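Local structure of aromatic-L-amino-acid decarboxylase (Catharanthus roseus, 6EEW) at residues A[90-94]-A[95-99]; A[403-406]-A[407-411]; A[477-480]-A[481-485]. The protein catalyses the pyridoxal 5'-phosphate-dependent decarboxylation of L-tryptophan to tryptamine and of 5-hydroxy-L-tryptophan to serotonin, and forms a homodimer. One frame throughout, in Å; residues are numbered along the deposited sequence. Where two conformers were deposited one is given.

Interaction 1: A[90-94]-A[95-99]; sequences TNWMS and PNFYA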
loop_
_atom_site.group_PDB
_atom_site.type_symbol
_atom_site.label_atom_id
_atom_site.label_comp_id
_atom_site.label_asym_id
_atom_site.label_seq_id
_atom_site.Cartn_x
_atom_site.Cartn_y
_atom_site.Cartn_z
ATOM N N THR A 90 -7.373 20.200 0.513
ATOM C CA THR A 90 -7.267 20.576 -0.894
ATOM C C THR A 90 -8.217 19.680 -1.664
ATOM O O THR A 90 -8.088 18.453 -1.616
ATOM C CB THR A 90 -5.840 20.432 -1.427
ATOM O OG1 THR A 90 -4.993 21.416 -0.827
ATOM C CG2 THR A 90 -5.802 20.619 -2.934
ATOM N N ASN A 91 -9.182 20.285 -2.352
ATOM C CA ASN A 91 -10.286 19.527 -2.930
ATOM C C ASN A 91 -9.879 18.948 -4.286
ATOM O O ASN A 91 -10.149 19.502 -5.355
ATOM C CB ASN A 91 -11.525 20.403 -3.008
ATOM C CG ASN A 91 -12.176 20.597 -1.644
ATOM O OD1 ASN A 91 -12.755 19.657 -1.099
ATOM N ND2 ASN A 91 -12.087 21.810 -1.092
ATOM N N TRP A 92 -9.208 17.795 -4.221
ATOM C CA TRP A 92 -8.823 17.069 -5.423
ATOM C C TRP A 92 -10.024 16.697 -6.283
ATOM O O TRP A 92 -9.862 16.465 -7.485
ATOM C CB TRP A 92 -8.041 15.804 -5.053
ATOM C CG TRP A 92 -6.600 16.039 -4.673
ATOM C CD1 TRP A 92 -6.133 16.569 -3.507
ATOM C CD2 TRP A 92 -5.443 15.745 -5.470
ATOM N NE1 TRP A 92 -4.757 16.622 -3.527
ATOM C CE2 TRP A 92 -4.311 16.122 -4.721
ATOM C CE3 TRP A 92 -5.253 15.196 -6.745
ATOM C CZ2 TRP A 92 -3.012 15.977 -5.205
ATOM C CZ3 TRP A 92 -3.963 15.046 -7.222
ATOM C CH2 TRP A 92 -2.863 15.445 -6.457
ATOM N N MET A 93 -11.216 16.602 -5.695
ATOM C CA MET A 93 -12.417 16.209 -6.423
ATOM C C MET A 93 -13.161 17.385 -7.041
ATOM O O MET A 93 -14.217 17.173 -7.640
ATOM C CB MET A 93 -13.372 15.444 -5.504
ATOM C CG MET A 93 -12.883 14.072 -5.107
ATOM S SD MET A 93 -12.484 13.074 -6.540
ATOM C CE MET A 93 -10.705 13.307 -6.607
ATOM N N SER A 94 -12.692 18.610 -6.848
ATOM C CA SER A 94 -13.388 19.756 -7.405
ATOM C C SER A 94 -13.251 19.755 -8.924
ATOM O O SER A 94 -12.190 19.408 -9.452
ATOM C CB SER A 94 -12.839 21.060 -6.834
ATOM O OG SER A 94 -13.464 22.178 -7.448
ATOM N N PRO A 95 -14.300 20.144 -9.659
ATOM C CA PRO A 95 -14.141 20.341 -11.106
ATOM C C PRO A 95 -13.141 21.428 -11.455
ATOM O O PRO A 95 -12.764 21.547 -12.629
ATOM C CB PRO A 95 -15.555 20.706 -11.569
ATOM C CG PRO A 95 -16.193 21.298 -10.389
ATOM C CD PRO A 95 -15.649 20.522 -9.205
ATOM N N ASN A 96 -12.688 22.221 -10.487
ATOM C CA ASN A 96 -11.746 23.295 -10.755
ATOM C C ASN A 96 -10.349 22.979 -10.242
ATOM O O ASN A 96 -9.512 23.878 -10.132
ATOM C CB ASN A 96 -12.268 24.600 -10.164
ATOM C CG ASN A 96 -13.566 25.049 -10.820
ATOM O OD1 ASN A 96 -13.704 25.010 -12.049
ATOM N ND2 ASN A 96 -14.530 25.460 -10.003
ATOM N N PHE A 97 -10.082 21.715 -9.944
ATOM C CA PHE A 97 -8.748 21.258 -9.574
ATOM C C PHE A 97 -8.008 20.819 -10.829
ATOM O O PHE A 97 -8.393 19.831 -11.456
ATOM C CB PHE A 97 -8.839 20.107 -8.571
ATOM C CG PHE A 97 -7.508 19.517 -8.194
ATOM C CD1 PHE A 97 -6.894 18.579 -9.014
ATOM C CD2 PHE A 97 -6.878 19.878 -7.028
ATOM C CE1 PHE A 97 -5.675 18.027 -8.669
ATOM C CE2 PHE A 97 -5.663 19.332 -6.691
ATOM C CZ PHE A 97 -5.062 18.412 -7.514
ATOM N N TYR A 98 -6.914 21.521 -11.158
ATOM C CA TYR A 98 -6.119 21.223 -12.349
ATOM C C TYR A 98 -4.646 21.030 -12.012
ATOM O O TYR A 98 -3.791 21.166 -12.894
ATOM C CB TYR A 98 -6.243 22.332 -13.403
ATOM C CG TYR A 98 -7.664 22.699 -13.745
ATOM C CD1 TYR A 98 -8.406 21.937 -14.632
ATOM C CD2 TYR A 98 -8.261 23.814 -13.185
ATOM C CE1 TYR A 98 -9.713 22.267 -14.933
ATOM C CE2 TYR A 98 -9.564 24.152 -13.485
ATOM C CZ TYR A 98 -10.283 23.379 -14.359
ATOM O OH TYR A 98 -11.580 23.716 -14.659
ATOM N N ALA A 99 -4.335 20.731 -10.756
ATOM C CA ALA A 99 -2.962 20.614 -10.292
ATOM C C ALA A 99 -2.404 19.216 -10.549
ATOM O O ALA A 99 -3.136 18.257 -10.806
ATOM C CB ALA A 99 -2.894 20.938 -8.802
#

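Interaction 2: A[403-406]-A[407-411]; sequences MFEE and WVRSD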
loop_
_atom_site.group_PDB
_atom_site.type_symbol
_atom_site.label_atom_id
_atom_site.label_comp_id
_atom_site.label_asym_id
_atom_site.label_seq_id
_atom_site.Cartn_x
_atom_site.Cartn_y
_atom_site.Cartn_z
ATOM N N MET A 403 -8.767 21.830 -26.833
ATOM C CA MET A 403 -9.546 23.061 -26.891
ATOM C C MET A 403 -8.879 24.175 -26.085
ATOM O O MET A 403 -8.773 25.320 -26.552
ATOM C CB MET A 403 -10.958 22.763 -26.384
ATOM C CG MET A 403 -11.971 23.874 -26.474
ATOM S SD MET A 403 -13.582 23.264 -25.913
ATOM C CE MET A 403 -13.248 22.921 -24.183
ATOM N N PHE A 404 -8.437 23.865 -24.854
ATOM C CA PHE A 404 -7.780 24.891 -24.043
ATOM C C PHE A 404 -6.486 25.377 -24.689
ATOM O O PHE A 404 -6.176 26.577 -24.659
ATOM C CB PHE A 404 -7.484 24.382 -22.632
ATOM C CG PHE A 404 -6.760 25.394 -21.790
ATOM C CD1 PHE A 404 -7.470 26.333 -21.059
ATOM C CD2 PHE A 404 -5.368 25.444 -21.775
ATOM C CE1 PHE A 404 -6.814 27.286 -20.310
ATOM C CE2 PHE A 404 -4.703 26.396 -21.028
ATOM C CZ PHE A 404 -5.426 27.317 -20.288
ATOM N N GLU A 405 -5.710 24.455 -25.262
ATOM C CA GLU A 405 -4.493 24.850 -25.963
ATOM C C GLU A 405 -4.814 25.794 -27.112
ATOM O O GLU A 405 -4.137 26.811 -27.306
ATOM C CB GLU A 405 -3.774 23.614 -26.501
ATOM C CG GLU A 405 -2.602 23.952 -27.403
ATOM C CD GLU A 405 -2.085 22.746 -28.157
ATOM O OE1 GLU A 405 -2.753 21.687 -28.123
ATOM O OE2 GLU A 405 -1.012 22.857 -28.783
ATOM N N GLU A 406 -5.863 25.477 -27.873
ATOM C CA GLU A 406 -6.256 26.325 -28.995
ATOM C C GLU A 406 -6.620 27.721 -28.514
ATOM O O GLU A 406 -6.196 28.721 -29.103
ATOM C CB GLU A 406 -7.427 25.676 -29.723
ATOM C CG GLU A 406 -7.093 24.302 -30.268
ATOM C CD GLU A 406 -8.305 23.591 -30.838
ATOM O OE1 GLU A 406 -9.335 24.257 -31.068
ATOM O OE2 GLU A 406 -8.227 22.363 -31.054
ATOM N N TRP A 407 -7.370 27.808 -27.412
ATOM C CA TRP A 407 -7.655 29.112 -26.815
ATOM C C TRP A 407 -6.364 29.862 -26.493
ATOM O O TRP A 407 -6.212 31.040 -26.837
ATOM C CB TRP A 407 -8.491 28.944 -25.541
ATOM C CG TRP A 407 -9.851 28.388 -25.772
ATOM C CD1 TRP A 407 -10.573 28.437 -26.923
ATOM C CD2 TRP A 407 -10.650 27.679 -24.823
ATOM N NE1 TRP A 407 -11.783 27.809 -26.749
ATOM C CE2 TRP A 407 -11.850 27.329 -25.471
ATOM C CE3 TRP A 407 -10.467 27.301 -23.487
ATOM C CZ2 TRP A 407 -12.868 26.625 -24.830
ATOM C CZ3 TRP A 407 -11.476 26.601 -22.851
ATOM C CH2 TRP A 407 -12.662 26.267 -23.522
ATOM N N VAL A 408 -5.415 29.188 -25.837
ATOM C CA VAL A 408 -4.175 29.859 -25.448
ATOM C C VAL A 408 -3.424 30.378 -26.668
ATOM O O VAL A 408 -2.915 31.508 -26.665
ATOM C CB VAL A 408 -3.290 28.919 -24.609
ATOM C CG1 VAL A 408 -1.909 29.530 -24.429
ATOM C CG2 VAL A 408 -3.931 28.651 -23.254
ATOM N N ARG A 409 -3.348 29.572 -27.735
ATOM C CA ARG A 409 -2.636 30.018 -28.935
ATOM C C ARG A 409 -3.297 31.231 -29.568
ATOM O O ARG A 409 -2.628 31.999 -30.269
ATOM C CB ARG A 409 -2.520 28.893 -29.961
ATOM C CG ARG A 409 -1.642 27.735 -29.513
ATOM C CD ARG A 409 -1.468 26.722 -30.636
ATOM N NE ARG A 409 -0.723 25.541 -30.214
ATOM C CZ ARG A 409 0.604 25.483 -30.148
ATOM N NH1 ARG A 409 1.331 26.543 -30.484
ATOM N NH2 ARG A 409 1.204 24.366 -29.749
ATOM N N SER A 410 -4.604 31.420 -29.358
ATOM C CA SER A 410 -5.269 32.593 -29.917
ATOM C C SER A 410 -4.856 33.879 -29.221
ATOM O O SER A 410 -5.177 34.963 -29.720
ATOM C CB SER A 410 -6.789 32.446 -29.836
ATOM O OG SER A 410 -7.224 31.297 -30.535
ATOM N N ASP A 411 -4.144 33.792 -28.099
ATOM C CA ASP A 411 -3.717 34.967 -27.349
ATOM C C ASP A 411 -2.209 35.112 -27.501
ATOM O O ASP A 411 -1.441 34.280 -27.001
ATOM C CB ASP A 411 -4.110 34.875 -25.879
ATOM C CG ASP A 411 -3.900 36.187 -25.142
ATOM O OD1 ASP A 411 -2.909 36.882 -25.449
ATOM O OD2 ASP A 411 -4.726 36.525 -24.263
#

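Interaction 3: A[477-480]-A[481-485]; sequences TEEH and HVRRV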
loop_
_atom_site.group_PDB
_atom_site.type_symbol
_atom_site.label_atom_id
_atom_site.label_comp_id
_atom_site.label_asym_id
_atom_site.label_seq_id
_atom_site.Cartn_x
_atom_site.Cartn_y
_atom_site.Cartn_z
ATOM N N THR A 477 -15.004 17.757 -13.915
ATOM C CA THR A 477 -14.755 18.838 -14.857
ATOM C C THR A 477 -15.521 18.633 -16.163
ATOM O O THR A 477 -15.391 17.590 -16.817
ATOM C CB THR A 477 -13.261 18.931 -15.132
ATOM O OG1 THR A 477 -12.569 19.102 -13.889
ATOM C CG2 THR A 477 -12.960 20.111 -16.032
ATOM N N GLU A 478 -16.308 19.641 -16.549
ATOM C CA GLU A 478 -16.997 19.701 -17.835
ATOM C C GLU A 478 -16.520 20.904 -18.648
ATOM O O GLU A 478 -15.767 21.757 -18.176
ATOM C CB GLU A 478 -18.522 19.762 -17.649
ATOM C CG GLU A 478 -19.124 18.479 -17.107
ATOM C CD GLU A 478 -20.588 18.632 -16.765
ATOM O OE1 GLU A 478 -20.955 19.670 -16.168
ATOM O OE2 GLU A 478 -21.373 17.713 -17.081
ATOM N N GLU A 479 -16.993 20.977 -19.892
ATOM C CA GLU A 479 -16.441 21.946 -20.834
ATOM C C GLU A 479 -16.535 23.374 -20.299
ATOM O O GLU A 479 -15.588 24.166 -20.434
ATOM C CB GLU A 479 -17.149 21.807 -22.178
ATOM C CG GLU A 479 -16.660 22.773 -23.232
ATOM C CD GLU A 479 -17.263 22.492 -24.582
ATOM O OE1 GLU A 479 -17.644 21.327 -24.819
ATOM O OE2 GLU A 479 -17.364 23.433 -25.399
ATOM N N HIS A 480 -17.674 23.735 -19.706
ATOM C CA HIS A 480 -17.816 25.108 -19.237
ATOM C C HIS A 480 -16.841 25.427 -18.114
ATOM O O HIS A 480 -16.465 26.589 -17.939
ATOM C CB HIS A 480 -19.250 25.381 -18.788
ATOM C CG HIS A 480 -19.713 24.483 -17.691
ATOM N ND1 HIS A 480 -19.566 24.802 -16.360
ATOM C CD2 HIS A 480 -20.342 23.285 -17.726
ATOM C CE1 HIS A 480 -20.070 23.832 -15.619
ATOM N NE2 HIS A 480 -20.548 22.901 -16.424
ATOM N N HIS A 481 -16.405 24.424 -17.349
ATOM C CA HIS A 481 -15.397 24.691 -16.331
ATOM C C HIS A 481 -14.104 25.179 -16.965
ATOM O O HIS A 481 -13.495 26.151 -16.501
ATOM C CB HIS A 481 -15.141 23.445 -15.488
ATOM C CG HIS A 481 -16.299 23.052 -14.632
ATOM N ND1 HIS A 481 -17.010 21.888 -14.828
ATOM C CD2 HIS A 481 -16.871 23.669 -13.571
ATOM C CE1 HIS A 481 -17.972 21.806 -13.927
ATOM N NE2 HIS A 481 -17.910 22.875 -13.152
ATOM N N VAL A 482 -13.657 24.501 -18.022
ATOM C CA VAL A 482 -12.437 24.925 -18.698
ATOM C C VAL A 482 -12.630 26.302 -19.304
ATOM O O VAL A 482 -11.736 27.159 -19.231
ATOM C CB VAL A 482 -12.014 23.889 -19.756
ATOM C CG1 VAL A 482 -10.728 24.326 -20.456
ATOM C CG2 VAL A 482 -11.828 22.547 -19.111
ATOM N N ARG A 483 -13.801 26.538 -19.911
ATOM C CA ARG A 483 -14.091 27.860 -20.458
ATOM C C ARG A 483 -13.956 28.938 -19.389
ATOM O O ARG A 483 -13.347 29.990 -19.623
ATOM C CB ARG A 483 -15.491 27.888 -21.072
ATOM C CG ARG A 483 -15.642 27.016 -22.302
ATOM C CD ARG A 483 -17.078 26.955 -22.776
ATOM N NE ARG A 483 -17.211 26.110 -23.959
ATOM C CZ ARG A 483 -16.764 26.448 -25.165
ATOM N NH1 ARG A 483 -16.146 27.608 -25.344
ATOM N NH2 ARG A 483 -16.937 25.626 -26.191
ATOM N N ARG A 484 -14.517 28.693 -18.202
ATOM C CA ARG A 484 -14.470 29.703 -17.151
ATOM C C ARG A 484 -13.065 29.869 -16.585
ATOM O O ARG A 484 -12.674 30.986 -16.227
ATOM C CB ARG A 484 -15.450 29.368 -16.032
ATOM C CG ARG A 484 -16.906 29.315 -16.464
ATOM C CD ARG A 484 -17.803 29.353 -15.235
ATOM N NE ARG A 484 -17.479 28.299 -14.277
ATOM C CZ ARG A 484 -18.080 28.149 -13.101
ATOM N NH1 ARG A 484 -19.042 28.986 -12.736
ATOM N NH2 ARG A 484 -17.717 27.163 -12.287
ATOM N N VAL A 485 -12.288 28.789 -16.505
ATOM C CA VAL A 485 -10.898 28.935 -16.081
ATOM C C VAL A 485 -10.142 29.823 -17.055
ATOM O O VAL A 485 -9.377 30.705 -16.655
ATOM C CB VAL A 485 -10.215 27.564 -15.950
ATOM C CG1 VAL A 485 -8.715 27.765 -15.807
ATOM C CG2 VAL A 485 -10.746 26.818 -14.744
#

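Interaction 1: A[90-94]-A[95-99]
Phe97 lays its far rim on the indole of Trp92: Phe97 CZ stands over one face of the six-membered ring, 3.3 Å from Trp92 CE3. The two planes are inclined by 32°, so the pair is neither a parallel stack nor an edge-to-face contact. Nearer the backbone, the same phenyl receives a CH-pi contact, Trp92 CA lying 4.0 Å from its centroid and over the face. With CG anti to the backbone N (chi1 177°), Phe97 turns back over the preceding turn, where Thr90 CG2 meets the ring at its edge, 4.0 Å from Phe97 CE2. A flat apolar ring suits this place because it offers a face to Trp92 CA and an edge to Thr90 CG2 at once. Ser94, shared by two consecutive type I beta turns (Asn91 to Ser94, Ser94 to Phe97), fixes the fold-back: its carbonyl O accepts from Phe97 N at 3.2 Å, and its small side chain reaches round so that OG accepts from Asn96 N at 3.1 Å, an ST turn arrangement. Trp92 NE1 is hydrogen-bonded to Ser128 O of the second subunit. The double turn thus presents Trp92 to bound tryptophan in the substrate pocket of this group II decarboxylase, at the dimer interface.

Interaction 2: A[403-406]-A[407-411]
Met403 O both accepts the helical hydrogen bond of Trp407 N and sits over a face of the Trp407 indole, 3.3 Å from Trp407 CG. This doubling back occurs in the last turns of the long helix 375-409, where residues four apart meet. It follows from the Trp407 torsions: CG lies beside the backbone N (chi1 -65°), and a small chi2 of -24° lays the broad ring flat against the preceding turn. Met403 runs alongside it and points the same way, CG touching Trp407 CZ2 at 3.3 Å. The sulfur approaches obliquely, SD 4.5 Å from the centroid of the six-membered ring, a Met-aromatic contact for which a long, flexible thioether is well suited. On the buried side Phe404 CE2 presses on Val408 CG2 at 3.3 Å; both residues are apolar and face the core, Val408 also packing on strand 414-416. Glu405 and Arg409 pair on the more exposed side: a single carboxylate oxygen, Glu405 OE2, which lies close to the guanidinium plane of Arg409, accepts from Arg409 NH2 at 2.8 Å and from Arg409 NE at 3.1 Å, while OE1 is left for a second salt bridge, to Arg420. Further on, Ser410 folds its short hydroxyl back, and Glu406 O accepts from Ser410 OG and Ser410 N, each 3.1 Å away and on opposite faces of the carbonyl plane.

Interaction 3: A[477-480]-A[481-485]
His481 ND1 accepts a nearly straight hydrogen bond from Glu478 N, 2.9 Å long and in the plane of the imidazole. The other ring nitrogen, NE2, is hydrogen-bonded to Glu46, which suggests that the proton sits there and leaves ND1 as the acceptor. A second polar link joins His480 NE2 to Glu478 OE1 at 3.3 Å, while OE2 of the same carboxylate makes a salt bridge to Lys20 of the second subunit. Glu478 is the N-cap of helix 479-496, and a side chain three residues on that satisfies its N-H forms one half of a capping box, here with histidine as acceptor. An alanine in place of His481 would probably leave Glu478 N without its acceptor and Glu46 without the NE2 partner, and take from the His480 ring the face it packs on. Ring contact comes next: His480 CE1 lies over one face of the His481 ring, 3.4 Å from His481 NE2, with the planes 39° apart. A chi1 of 59° sets His480 CG between its backbone N and carbonyl carbon, so that the side chain runs alongside that of His481. Of apolar contacts, Thr477 CG2 meets His481 CB at 4.0 Å. Glu479 OE2 and the Arg483 guanidinium edge form a salt bridge, doubtful in detail: the modelled approach is implausibly close and Arg483 has two conformers.

Along the chain the three interactions come in series, none nested in or crossing another, and since each joins adjoining segments, none closes a long loop. Interaction 1 shapes the loop between helices 74-85 and 107-119; interaction 2 lies at the C-terminal end of helix 375-409; interaction 3 starts helix 479-496. That last helix brings them together. Pro95 O is probably hydrogen-bonded to Thr477 OG1 at 2.8 Å, and Tyr98 packs on Val485, tying the substrate-pocket loop to the residue just before the N-cap and to the first turns of the helix. Elsewhere on those helical turns Val482 and Arg483 pack on Trp407, and Glu479 on Met403. Interactions 1 and 2 do not touch, their nearest atoms about 8 Å apart.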